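Local atomic coordinates of apical membrane antigen 1 (Neospora caninum, PDB entry 4APL), a protein that probably serves host-cell invasion by this apicomplexan parasite, acting at the moving junction between parasite and host cell. Residues A[373-385]-A[395-407]. Numbering follows the deposited sequence.
Sequences ALQCRSSEFPETF and RQKTSCVGGQIQS
In C376 the SG stands between the backbone N and the carbonyl carbon (chi1 56°), whereas in C400 it swings anti to the backbone N (chi1 -170°), and these two settings carry the sulfurs to each other. C376 SG and C400 SG are joined at 2.1 Å in a disulfide whose central torsion, 92°, sets the two CB-SG bonds nearly perpendicular when projected along the S-S bond. Close by, backbone bonds hold the same region of 373-385 against the hairpin end: C376 N donates to G403 O (3.0 Å), and I405 N donates to L374 O (3.1 Å). The F381 ring comes against 398-400; its CE1 meets T398 CG2 at 3.6 Å, the methyl lying at the ring edge near its plane.

The motif is a small cystine-linked antiparallel sheet of three strands, with 384-385 on the outside, 394-401 in the middle and a type I' turn from V401 to Q404 leading into the third. The C376-C400 bridge, which ties an irregular segment to this sheet, is one of three disulfides near the end of this chain, alongside C388-C412 and C393-C420, in what is probably domain III of the ectodomain. T384 and T398 form an antiparallel hydrogen-bonded pair. T384 N reaches T398 O at 2.8 Å, and T398 N returns to T384 O at 3.2 Å.

In the neighbouring non-hydrogen-bonded pair the F385 ring lies beside the K397 chain, CE1 resting 3.6 Å from K397 CG. F385 CD1 also sits 3.7 Å from R395 CZ, over the centre of one guanidinium face. R395 NE is hydrogen-bonded to the backbone O of D411 in the third strand, which helps hold the guanidinium against F385. E383 brings its carboxylate near the K397 ammonium, beyond salt-bridge distance.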
loop_
_atom_site.group_PDB
_atom_site.type_symbol
_atom_site.label_atom_id
_atom_site.label_comp_id
_atom_site.label_asym_id
_atom_site.label_seq_id
_atom_site.Cartn_x
_atom_site.Cartn_y
_atom_site.Cartn_z
ATOM N N ALA A 373 -13.596 3.461 -16.976
ATOM C CA ALA A 373 -14.537 2.386 -16.692
ATOM C C ALA A 373 -15.830 2.903 -16.058
ATOM O O ALA A 373 -16.900 2.319 -16.226
ATOM C CB ALA A 373 -13.884 1.342 -15.796
ATOM N N LEU A 374 -15.723 4.000 -15.317
ATOM C CA LEU A 374 -16.847 4.487 -14.534
ATOM C C LEU A 374 -17.792 5.379 -15.343
ATOM O O LEU A 374 -18.705 5.991 -14.783
ATOM C CB LEU A 374 -16.347 5.223 -13.294
ATOM C CG LEU A 374 -16.023 4.383 -12.059
ATOM C CD1 LEU A 374 -15.470 5.269 -10.953
ATOM C CD2 LEU A 374 -17.250 3.631 -11.571
ATOM N N GLN A 375 -17.601 5.414 -16.659
ATOM C CA GLN A 375 -18.264 6.403 -17.504
ATOM C C GLN A 375 -19.428 5.846 -18.305
ATOM O O GLN A 375 -19.468 4.662 -18.628
ATOM C CB GLN A 375 -17.265 7.076 -18.435
ATOM C CG GLN A 375 -16.436 8.138 -17.747
ATOM C CD GLN A 375 -15.490 8.832 -18.701
ATOM O OE1 GLN A 375 -15.343 8.424 -19.860
ATOM N NE2 GLN A 375 -14.841 9.890 -18.223
ATOM N N CYS A 376 -20.369 6.722 -18.631
ATOM C CA CYS A 376 -21.618 6.314 -19.240
ATOM C C CYS A 376 -22.246 7.494 -19.970
ATOM O O CYS A 376 -21.888 8.648 -19.735
ATOM C CB CYS A 376 -22.577 5.781 -18.167
ATOM S SG CYS A 376 -22.921 6.940 -16.813
ATOM N N ARG A 377 -23.177 7.195 -20.867
ATOM C CA ARG A 377 -24.169 8.170 -21.288
ATOM C C ARG A 377 -25.564 7.598 -21.052
ATOM O O ARG A 377 -25.770 6.384 -21.155
ATOM C CB ARG A 377 -24.007 8.508 -22.764
ATOM C CG ARG A 377 -22.632 9.003 -23.160
ATOM C CD ARG A 377 -22.567 9.079 -24.672
ATOM N NE ARG A 377 -21.222 9.328 -25.167
ATOM C CZ ARG A 377 -20.913 9.368 -26.454
ATOM N NH1 ARG A 377 -21.862 9.178 -27.357
ATOM N NH2 ARG A 377 -19.666 9.595 -26.835
ATOM N N SER A 378 -26.515 8.481 -20.753
ATOM C CA SER A 378 -27.886 8.080 -20.429
ATOM C C SER A 378 -28.516 7.319 -21.595
ATOM O O SER A 378 -29.198 6.311 -21.399
ATOM C CB SER A 378 -28.735 9.308 -20.087
ATOM O OG SER A 378 -27.914 10.421 -19.767
ATOM N N SER A 379 -28.259 7.807 -22.806
ATOM C CA SER A 379 -28.749 7.183 -24.034
ATOM C C SER A 379 -28.316 5.718 -24.189
ATOM O O SER A 379 -28.924 4.971 -24.949
ATOM C CB SER A 379 -28.275 7.990 -25.241
ATOM O OG SER A 379 -27.510 9.109 -24.824
ATOM N N GLU A 380 -27.264 5.319 -23.473
ATOM C CA GLU A 380 -26.686 3.978 -23.604
ATOM C C GLU A 380 -26.916 3.123 -22.364
ATOM O O GLU A 380 -26.857 1.890 -22.415
ATOM C CB GLU A 380 -25.183 4.073 -23.856
ATOM C CG GLU A 380 -24.786 3.943 -25.313
ATOM C CD GLU A 380 -23.643 4.869 -25.669
ATOM O OE1 GLU A 380 -22.469 4.483 -25.458
ATOM O OE2 GLU A 380 -23.925 5.998 -26.125
ATOM N N PHE A 381 -27.142 3.795 -21.243
ATOM C CA PHE A 381 -27.170 3.145 -19.954
ATOM C C PHE A 381 -28.496 3.480 -19.301
ATOM O O PHE A 381 -28.597 4.463 -18.576
ATOM C CB PHE A 381 -26.010 3.650 -19.092
ATOM C CG PHE A 381 -25.739 2.800 -17.886
ATOM C CD1 PHE A 381 -26.619 2.792 -16.812
ATOM C CD2 PHE A 381 -24.613 1.995 -17.836
ATOM C CE1 PHE A 381 -26.383 1.991 -15.715
ATOM C CE2 PHE A 381 -24.365 1.198 -16.735
ATOM C CZ PHE A 381 -25.255 1.191 -15.675
ATOM N N PRO A 382 -29.525 2.664 -19.563
ATOM C CA PRO A 382 -30.849 2.898 -18.991
ATOM C C PRO A 382 -30.863 2.799 -17.457
ATOM O O PRO A 382 -30.011 2.137 -16.852
ATOM C CB PRO A 382 -31.685 1.769 -19.596
ATOM C CG PRO A 382 -30.703 0.664 -19.818
ATOM C CD PRO A 382 -29.438 1.356 -20.241
ATOM N N GLU A 383 -31.827 3.478 -16.846
ATOM C CA GLU A 383 -32.068 3.374 -15.418
ATOM C C GLU A 383 -32.562 1.969 -15.061
ATOM O O GLU A 383 -33.273 1.336 -15.836
ATOM C CB GLU A 383 -33.105 4.417 -15.012
ATOM C CG GLU A 383 -33.285 4.599 -13.520
ATOM C CD GLU A 383 -33.773 5.990 -13.186
ATOM O OE1 GLU A 383 -33.110 6.966 -13.609
ATOM O OE2 GLU A 383 -34.820 6.106 -12.515
ATOM N N THR A 384 -32.196 1.487 -13.883
ATOM C CA THR A 384 -32.524 0.125 -13.510
ATOM C C THR A 384 -32.901 0.006 -12.031
ATOM O O THR A 384 -32.419 0.772 -11.193
ATOM C CB THR A 384 -31.377 -0.833 -13.892
ATOM O OG1 THR A 384 -31.914 -1.956 -14.595
ATOM C CG2 THR A 384 -30.564 -1.297 -12.662
ATOM N N PHE A 385 -33.795 -0.927 -11.724
ATOM C CA PHE A 385 -34.236 -1.140 -10.353
ATOM C C PHE A 385 -34.249 -2.616 -10.000
ATOM O O PHE A 385 -34.855 -3.424 -10.702
ATOM C CB PHE A 385 -35.626 -0.559 -10.164
ATOM C CG PHE A 385 -35.640 0.927 -10.071
ATOM C CD1 PHE A 385 -35.401 1.556 -8.863
ATOM C CD2 PHE A 385 -35.874 1.700 -11.192
ATOM C CE1 PHE A 385 -35.405 2.937 -8.767
ATOM C CE2 PHE A 385 -35.885 3.083 -11.111
ATOM C CZ PHE A 385 -35.652 3.704 -9.893
ATOM N N ARG A 395 -33.875 -0.993 -2.224
ATOM C CA ARG A 395 -33.539 -1.652 -3.483
ATOM C C ARG A 395 -32.469 -0.863 -4.218
ATOM O O ARG A 395 -32.342 0.353 -4.043
ATOM C CB ARG A 395 -34.781 -1.850 -4.366
ATOM C CG ARG A 395 -35.389 -0.566 -4.921
ATOM C CD ARG A 395 -36.825 -0.759 -5.395
ATOM N NE ARG A 395 -37.451 0.518 -5.723
ATOM C CZ ARG A 395 -38.309 0.694 -6.721
ATOM N NH1 ARG A 395 -38.651 -0.331 -7.488
ATOM N NH2 ARG A 395 -38.817 1.896 -6.965
ATOM N N GLN A 396 -31.677 -1.571 -5.017
ATOM C CA GLN A 396 -30.645 -0.952 -5.833
ATOM C C GLN A 396 -31.259 -0.007 -6.885
ATOM O O GLN A 396 -32.303 -0.308 -7.473
ATOM C CB GLN A 396 -29.814 -2.053 -6.502
ATOM C CG GLN A 396 -28.707 -1.552 -7.414
ATOM C CD GLN A 396 -27.618 -0.835 -6.648
ATOM O OE1 GLN A 396 -27.213 0.274 -7.002
ATOM N NE2 GLN A 396 -27.147 -1.462 -5.577
ATOM N N LYS A 397 -30.616 1.133 -7.118
ATOM C CA LYS A 397 -30.960 1.973 -8.260
ATOM C C LYS A 397 -29.733 2.408 -9.063
ATOM O O LYS A 397 -28.934 3.232 -8.606
ATOM C CB LYS A 397 -31.771 3.195 -7.821
ATOM C CG LYS A 397 -32.080 4.168 -8.951
ATOM C CD LYS A 397 -32.268 5.580 -8.429
ATOM C CE LYS A 397 -32.952 6.466 -9.450
ATOM N NZ LYS A 397 -33.633 7.594 -8.762
ATOM N N THR A 398 -29.612 1.875 -10.276
ATOM C CA THR A 398 -28.501 2.207 -11.169
ATOM C C THR A 398 -28.962 3.130 -12.299
ATOM O O THR A 398 -30.007 2.897 -12.911
ATOM C CB THR A 398 -27.867 0.939 -11.785
ATOM O OG1 THR A 398 -27.910 -0.137 -10.841
ATOM C CG2 THR A 398 -26.422 1.203 -12.178
ATOM N N SER A 399 -28.180 4.173 -12.571
ATOM C CA SER A 399 -28.472 5.090 -13.677
ATOM C C SER A 399 -27.226 5.863 -14.110
ATOM O O SER A 399 -26.142 5.661 -13.558
ATOM C CB SER A 399 -29.594 6.056 -13.299
ATOM O OG SER A 399 -29.158 6.947 -12.297
ATOM N N CYS A 400 -27.376 6.732 -15.106
ATOM C CA CYS A 400 -26.260 7.575 -15.532
ATOM C C CYS A 400 -26.477 9.052 -15.201
ATOM O O CYS A 400 -27.234 9.747 -15.873
ATOM C CB CYS A 400 -25.947 7.388 -17.022
ATOM S SG CYS A 400 -24.400 8.176 -17.541
ATOM N N VAL A 401 -25.790 9.526 -14.167
ATOM C CA VAL A 401 -25.922 10.901 -13.733
ATOM C C VAL A 401 -24.641 11.674 -13.983
ATOM O O VAL A 401 -23.602 11.374 -13.406
ATOM C CB VAL A 401 -26.303 10.978 -12.248
ATOM C CG1 VAL A 401 -26.307 12.424 -11.760
ATOM C CG2 VAL A 401 -27.657 10.310 -12.032
ATOM N N GLY A 402 -24.735 12.656 -14.874
ATOM C CA GLY A 402 -23.624 13.527 -15.205
ATOM C C GLY A 402 -22.414 12.746 -15.654
ATOM O O GLY A 402 -21.327 12.904 -15.098
ATOM N N GLY A 403 -22.617 11.858 -16.623
ATOM C CA GLY A 403 -21.512 11.152 -17.276
ATOM C C GLY A 403 -20.935 9.954 -16.537
ATOM O O GLY A 403 -20.095 9.238 -17.080
ATOM N N GLN A 404 -21.380 9.728 -15.303
ATOM C CA GLN A 404 -20.813 8.669 -14.467
ATOM C C GLN A 404 -21.895 7.790 -13.850
ATOM O O GLN A 404 -22.989 8.273 -13.568
ATOM C CB GLN A 404 -19.947 9.280 -13.371
ATOM C CG GLN A 404 -18.781 10.092 -13.907
ATOM C CD GLN A 404 -18.133 10.962 -12.848
ATOM O OE1 GLN A 404 -18.298 10.733 -11.645
ATOM N NE2 GLN A 404 -17.385 11.969 -13.292
ATOM N N ILE A 405 -21.589 6.507 -13.648
ATOM C CA ILE A 405 -22.549 5.572 -13.064
ATOM C C ILE A 405 -23.025 6.121 -11.734
ATOM O O ILE A 405 -22.214 6.510 -10.894
ATOM C CB ILE A 405 -21.926 4.188 -12.794
ATOM C CG1 ILE A 405 -21.107 3.722 -13.985
ATOM C CG2 ILE A 405 -22.995 3.145 -12.470
ATOM C CD1 ILE A 405 -20.698 2.270 -13.874
ATOM N N GLN A 406 -24.340 6.157 -11.545
ATOM C CA GLN A 406 -24.900 6.313 -10.210
ATOM C C GLN A 406 -25.433 5.001 -9.687
ATOM O O GLN A 406 -26.256 4.347 -10.321
ATOM C CB GLN A 406 -25.991 7.364 -10.185
ATOM C CG GLN A 406 -25.457 8.735 -9.858
ATOM C CD GLN A 406 -26.391 9.499 -8.952
ATOM O OE1 GLN A 406 -27.549 9.114 -8.769
ATOM N NE2 GLN A 406 -25.893 10.591 -8.374
ATOM N N SER A 407 -24.923 4.607 -8.532
ATOM C CA SER A 407 -25.367 3.402 -7.867
ATOM C C SER A 407 -25.769 3.804 -6.468
ATOM O O SER A 407 -24.921 4.230 -5.680
ATOM C CB SER A 407 -24.220 2.397 -7.813
ATOM O OG SER A 407 -24.609 1.227 -7.129
#